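Local coordinates for protein putative methylthioribose-1-phosphate isomerase (Archaeoglobus fulgidus, PDB 1T5O) that probably interconverts 5-methylthioribose 1-phosphate and 5-methylthioribulose 1-phosphate, an isomerase step of methionine biosynthesis, at residues Asp129-Ala141 / Thr161-Ser173. Sequence-based numbering, arbitrary orientation.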
loop_
_atom_site.group_PDB
_atom_site.type_symbol
_atom_site.label_atom_id
_atom_site.label_comp_id
_atom_site.label_asym_id
_atom_site.label_seq_id
_atom_site.Cartn_x
_atom_site.Cartn_y
_atom_site.Cartn_z
ATOM N N ASP A 129 -8.576 5.203 31.164
ATOM C CA ASP A 129 -8.470 5.152 29.707
ATOM C C ASP A 129 -9.739 4.523 29.130
ATOM O O ASP A 129 -10.284 4.972 28.109
ATOM C CB ASP A 129 -7.272 4.331 29.245
ATOM C CG ASP A 129 -7.200 4.254 27.722
ATOM O OD1 ASP A 129 -7.145 3.123 27.164
ATOM O OD2 ASP A 129 -7.215 5.344 27.085
ATOM N N VAL A 130 -10.219 3.467 29.771
ATOM C CA VAL A 130 -11.427 2.821 29.256
ATOM C C VAL A 130 -12.601 3.805 29.303
ATOM O O VAL A 130 -13.349 3.945 28.326
ATOM C CB VAL A 130 -11.775 1.548 30.062
ATOM C CG1 VAL A 130 -12.992 0.855 29.455
ATOM C CG2 VAL A 130 -10.573 0.591 30.059
ATOM N N GLU A 131 -12.747 4.499 30.428
ATOM C CA GLU A 131 -13.842 5.457 30.588
ATOM C C GLU A 131 -13.751 6.587 29.560
ATOM O O GLU A 131 -14.762 6.973 28.978
ATOM C CB GLU A 131 -13.885 5.996 32.042
ATOM C CG GLU A 131 -12.643 6.695 32.564
ATOM C CD GLU A 131 -12.696 6.977 34.095
ATOM O OE1 GLU A 131 -12.228 8.073 34.531
ATOM O OE2 GLU A 131 -13.194 6.100 34.850
ATOM N N ARG A 132 -12.540 7.100 29.332
ATOM C CA ARG A 132 -12.290 8.149 28.331
ATOM C C ARG A 132 -12.730 7.728 26.914
ATOM O O ARG A 132 -13.319 8.512 26.173
ATOM C CB ARG A 132 -10.789 8.484 28.256
ATOM C CG ARG A 132 -10.374 9.666 29.092
ATOM C CD ARG A 132 -8.922 10.128 28.834
ATOM N NE ARG A 132 -7.913 9.286 29.485
ATOM C CZ ARG A 132 -7.211 8.343 28.859
ATOM N NH1 ARG A 132 -7.401 8.115 27.556
ATOM N NH2 ARG A 132 -6.319 7.621 29.530
ATOM N N ASN A 133 -12.407 6.497 26.544
ATOM C CA ASN A 133 -12.747 5.976 25.215
ATOM C C ASN A 133 -14.237 5.772 25.046
ATOM O O ASN A 133 -14.768 6.045 23.977
ATOM C CB ASN A 133 -11.998 4.664 24.945
ATOM C CG ASN A 133 -10.516 4.891 24.785
ATOM O OD1 ASN A 133 -10.110 5.986 24.418
ATOM N ND2 ASN A 133 -9.698 3.871 25.059
ATOM N N ARG A 134 -14.917 5.296 26.095
ATOM C CA ARG A 134 -16.374 5.109 26.035
ATOM C C ARG A 134 -17.073 6.476 25.944
ATOM O O ARG A 134 -18.061 6.643 25.223
ATOM C CB ARG A 134 -16.907 4.383 27.284
ATOM C CG ARG A 134 -16.552 2.900 27.428
ATOM C CD ARG A 134 -17.443 2.358 28.543
ATOM N NE ARG A 134 -16.967 1.168 29.235
ATOM C CZ ARG A 134 -16.857 1.093 30.560
ATOM N NH1 ARG A 134 -17.182 2.134 31.314
ATOM N NH2 ARG A 134 -16.418 -0.013 31.132
ATOM N N LYS A 135 -16.576 7.454 26.697
ATOM C CA LYS A 135 -17.190 8.788 26.673
ATOM C C LYS A 135 -16.979 9.396 25.263
ATOM O O LYS A 135 -17.912 9.941 24.655
ATOM C CB LYS A 135 -16.555 9.677 27.754
ATOM C CG LYS A 135 -17.186 11.043 27.829
ATOM C CD LYS A 135 -16.830 11.778 29.113
ATOM C CE LYS A 135 -17.916 12.799 29.471
ATOM N NZ LYS A 135 -17.485 13.632 30.641
ATOM N N MET A 136 -15.744 9.289 24.766
ATOM C CA MET A 136 -15.389 9.779 23.421
ATOM C C MET A 136 -16.273 9.068 22.388
ATOM O O MET A 136 -16.781 9.676 21.432
ATOM C CB MET A 136 -13.919 9.464 23.116
ATOM C CG MET A 136 -13.472 9.845 21.723
ATOM S SD MET A 136 -11.801 9.175 21.408
ATOM C CE MET A 136 -10.944 9.975 22.584
ATOM N N GLY A 137 -16.440 7.768 22.591
ATOM C CA GLY A 137 -17.264 6.962 21.716
ATOM C C GLY A 137 -18.713 7.434 21.626
ATOM O O GLY A 137 -19.279 7.491 20.517
ATOM N N GLU A 138 -19.315 7.733 22.782
ATOM C CA GLU A 138 -20.693 8.207 22.855
ATOM C C GLU A 138 -20.840 9.525 22.099
ATOM O O GLU A 138 -21.823 9.729 21.396
ATOM C CB GLU A 138 -21.116 8.412 24.313
ATOM C CG GLU A 138 -21.256 7.122 25.089
ATOM C CD GLU A 138 -22.704 6.696 25.295
ATOM O OE1 GLU A 138 -23.430 6.438 24.297
ATOM O OE2 GLU A 138 -23.115 6.617 26.483
ATOM N N TYR A 139 -19.878 10.424 22.277
ATOM C CA TYR A 139 -19.895 11.701 21.563
ATOM C C TYR A 139 -19.769 11.441 20.070
ATOM O O TYR A 139 -20.513 12.002 19.288
ATOM C CB TYR A 139 -18.746 12.585 22.003
ATOM C CG TYR A 139 -18.962 13.282 23.298
ATOM C CD1 TYR A 139 -18.025 13.168 24.337
ATOM C CD2 TYR A 139 -20.050 14.139 23.479
ATOM C CE1 TYR A 139 -18.168 13.902 25.518
ATOM C CE2 TYR A 139 -20.195 14.875 24.663
ATOM C CZ TYR A 139 -19.244 14.750 25.673
ATOM O OH TYR A 139 -19.364 15.481 26.844
ATOM N N GLY A 140 -18.841 10.568 19.681
ATOM C CA GLY A 140 -18.652 10.283 18.267
ATOM C C GLY A 140 -19.803 9.539 17.625
ATOM O O GLY A 140 -20.111 9.782 16.450
ATOM N N ALA A 141 -20.440 8.627 18.371
ATOM C CA ALA A 141 -21.559 7.848 17.838
ATOM C C ALA A 141 -22.670 8.733 17.280
ATOM O O ALA A 141 -23.410 8.324 16.390
ATOM C CB ALA A 141 -22.136 6.891 18.942
ATOM N N THR A 161 -5.517 0.602 22.804
ATOM C CA THR A 161 -5.858 1.256 24.051
ATOM C C THR A 161 -6.016 0.137 25.064
ATOM O O THR A 161 -5.691 -1.008 24.749
ATOM C CB THR A 161 -7.158 2.068 23.903
ATOM O OG1 THR A 161 -8.219 1.212 23.466
ATOM C CG2 THR A 161 -6.968 3.176 22.882
ATOM N N VAL A 162 -6.487 0.445 26.269
ATOM C CA VAL A 162 -6.700 -0.609 27.272
ATOM C C VAL A 162 -7.939 -1.381 26.824
ATOM O O VAL A 162 -7.979 -2.623 26.884
ATOM C CB VAL A 162 -6.917 -0.025 28.688
ATOM C CG1 VAL A 162 -7.385 -1.113 29.633
ATOM C CG2 VAL A 162 -5.609 0.573 29.211
ATOM N N ASP A 163 -8.944 -0.635 26.363
ATOM C CA ASP A 163 -10.172 -1.224 25.842
ATOM C C ASP A 163 -11.035 -0.190 25.071
ATOM O O ASP A 163 -10.843 1.025 25.195
ATOM C CB ASP A 163 -10.987 -1.849 26.989
ATOM C CG ASP A 163 -11.912 -2.976 26.518
ATOM O OD1 ASP A 163 -11.824 -3.385 25.338
ATOM O OD2 ASP A 163 -12.724 -3.467 27.344
ATOM N N TRP A 164 -11.975 -0.708 24.284
ATOM C CA TRP A 164 -12.940 0.068 23.494
ATOM C C TRP A 164 -12.387 0.726 22.235
ATOM O O TRP A 164 -12.957 0.579 21.149
ATOM C CB TRP A 164 -13.621 1.131 24.367
ATOM C CG TRP A 164 -14.987 1.509 23.835
ATOM C CD1 TRP A 164 -15.347 2.686 23.226
ATOM C CD2 TRP A 164 -16.177 0.697 23.873
ATOM N NE1 TRP A 164 -16.682 2.653 22.890
ATOM C CE2 TRP A 164 -17.210 1.443 23.280
ATOM C CE3 TRP A 164 -16.461 -0.594 24.363
ATOM C CZ2 TRP A 164 -18.518 0.944 23.160
ATOM C CZ3 TRP A 164 -17.759 -1.090 24.242
ATOM C CH2 TRP A 164 -18.770 -0.319 23.645
ATOM N N GLY A 165 -11.287 1.454 22.399
ATOM C CA GLY A 165 -10.647 2.124 21.283
ATOM C C GLY A 165 -11.036 3.583 21.088
ATOM O O GLY A 165 -11.952 4.085 21.729
ATOM N N THR A 166 -10.338 4.275 20.193
ATOM C CA THR A 166 -10.690 5.669 19.923
ATOM C C THR A 166 -11.572 5.696 18.666
ATOM O O THR A 166 -12.785 5.744 18.786
ATOM C CB THR A 166 -9.433 6.525 19.731
ATOM O OG1 THR A 166 -8.597 5.918 18.737
ATOM C CG2 THR A 166 -8.667 6.616 21.042
ATOM N N ALA A 167 -10.989 5.636 17.470
ATOM C CA ALA A 167 -11.809 5.641 16.239
ATOM C C ALA A 167 -12.780 4.441 16.148
ATOM O O ALA A 167 -13.944 4.590 15.762
ATOM C CB ALA A 167 -10.889 5.679 14.983
ATOM N N LEU A 168 -12.287 3.253 16.482
ATOM C CA LEU A 168 -13.112 2.047 16.462
ATOM C C LEU A 168 -14.027 2.033 17.706
ATOM O O LEU A 168 -15.021 1.301 17.752
ATOM C CB LEU A 168 -12.215 0.781 16.396
ATOM C CG LEU A 168 -11.315 0.732 15.129
ATOM C CD1 LEU A 168 -10.611 -0.640 15.042
ATOM C CD2 LEU A 168 -12.183 0.952 13.845
ATOM N N GLY A 169 -13.682 2.850 18.705
ATOM C CA GLY A 169 -14.514 2.961 19.891
ATOM C C GLY A 169 -15.790 3.705 19.491
ATOM O O GLY A 169 -16.873 3.462 20.046
ATOM N N VAL A 170 -15.666 4.614 18.524
ATOM C CA VAL A 170 -16.825 5.378 18.024
ATOM C C VAL A 170 -17.752 4.428 17.267
ATOM O O VAL A 170 -18.984 4.532 17.338
ATOM C CB VAL A 170 -16.373 6.512 17.074
ATOM C CG1 VAL A 170 -17.582 7.101 16.327
ATOM C CG2 VAL A 170 -15.658 7.621 17.886
ATOM N N VAL A 171 -17.154 3.510 16.532
ATOM C CA VAL A 171 -17.911 2.504 15.812
ATOM C C VAL A 171 -18.566 1.598 16.863
ATOM O O VAL A 171 -19.768 1.338 16.778
ATOM C CB VAL A 171 -17.011 1.653 14.882
ATOM C CG1 VAL A 171 -17.794 0.471 14.330
ATOM C CG2 VAL A 171 -16.512 2.502 13.708
ATOM N N ARG A 172 -17.816 1.141 17.872
ATOM C CA ARG A 172 -18.453 0.276 18.880
ATOM C C ARG A 172 -19.611 0.975 19.584
ATOM O O ARG A 172 -20.649 0.358 19.833
ATOM C CB ARG A 172 -17.451 -0.237 19.930
ATOM C CG ARG A 172 -16.428 -1.201 19.352
ATOM C CD ARG A 172 -15.582 -1.903 20.420
ATOM N NE ARG A 172 -14.766 -2.928 19.776
ATOM C CZ ARG A 172 -13.600 -2.705 19.184
ATOM N NH1 ARG A 172 -13.083 -1.480 19.164
ATOM N NH2 ARG A 172 -12.975 -3.700 18.563
ATOM N N SER A 173 -19.477 2.259 19.898
ATOM C CA SER A 173 -20.584 2.933 20.572
ATOM C C SER A 173 -21.833 3.020 19.690
ATOM O O SER A 173 -22.963 2.880 20.193
ATOM C CB SER A 173 -20.176 4.332 21.034
ATOM O OG SER A 173 -19.157 4.239 22.022
HETATM O O HOH W 1 -14.179 6.200 21.143
HETATM O O HOH W 2 -19.733 4.258 24.650
#
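The last turns of helix 111-141 pack, largely buried, against the loop 161-166 and the start of helix 167-176: polar side chains grip the loop, and glycines let the two helices close up. Asp129 and Asn133, one turn apart, hold loop backbone. Asp129 OD1 takes the N-H of Val162 in an almost straight bond (2.9 Å, 172°), while its OD2 forms a salt bridge with Arg132 NH1. Asn133 ND2 donates to Asp163 O at 3.1 Å, close to the line of the carbonyl; Gly165 N uses the same oxygen, so that two donors pin this tight turn. Alongside, Val130 CG2 rests on Val162 CG1 (3.6 Å). The loop follows strand 149-152 of the mainly parallel, Rossmann-like sheet and leads into helix 167-176, whose Ala167 and Val170 touch Ile230 of strand 228-231. Thr161 packs on Pro48 of helix 47-61 and lies near Gly46, a predicted substrate-binding residue. The Trp164 indole is sandwiched: Arg134 CG sits over its five-membered ring, 4.2 Å from the centroid, in a CH-pi contact, and Arg172 CB covers the opposite face. With CG anti to the backbone N (chi1 -154°), Trp164 turns NE1 to Ser173 OG, which lies in the ring plane and accepts at 3.1 Å. Beyond the loop the axes of 129-141 and 167-173 cross at -65° and approach to 7.5 Å. Here Gly137 CA comes within 4.0 Å of Val170 CA, and Val170 fits knob-into-hole among Met136, Gly137, Gly140 and Ala141. Two waters bridge the segments, one lying between Asn133 O and Thr166 O, the other linking Arg134 O to Ser173 OG.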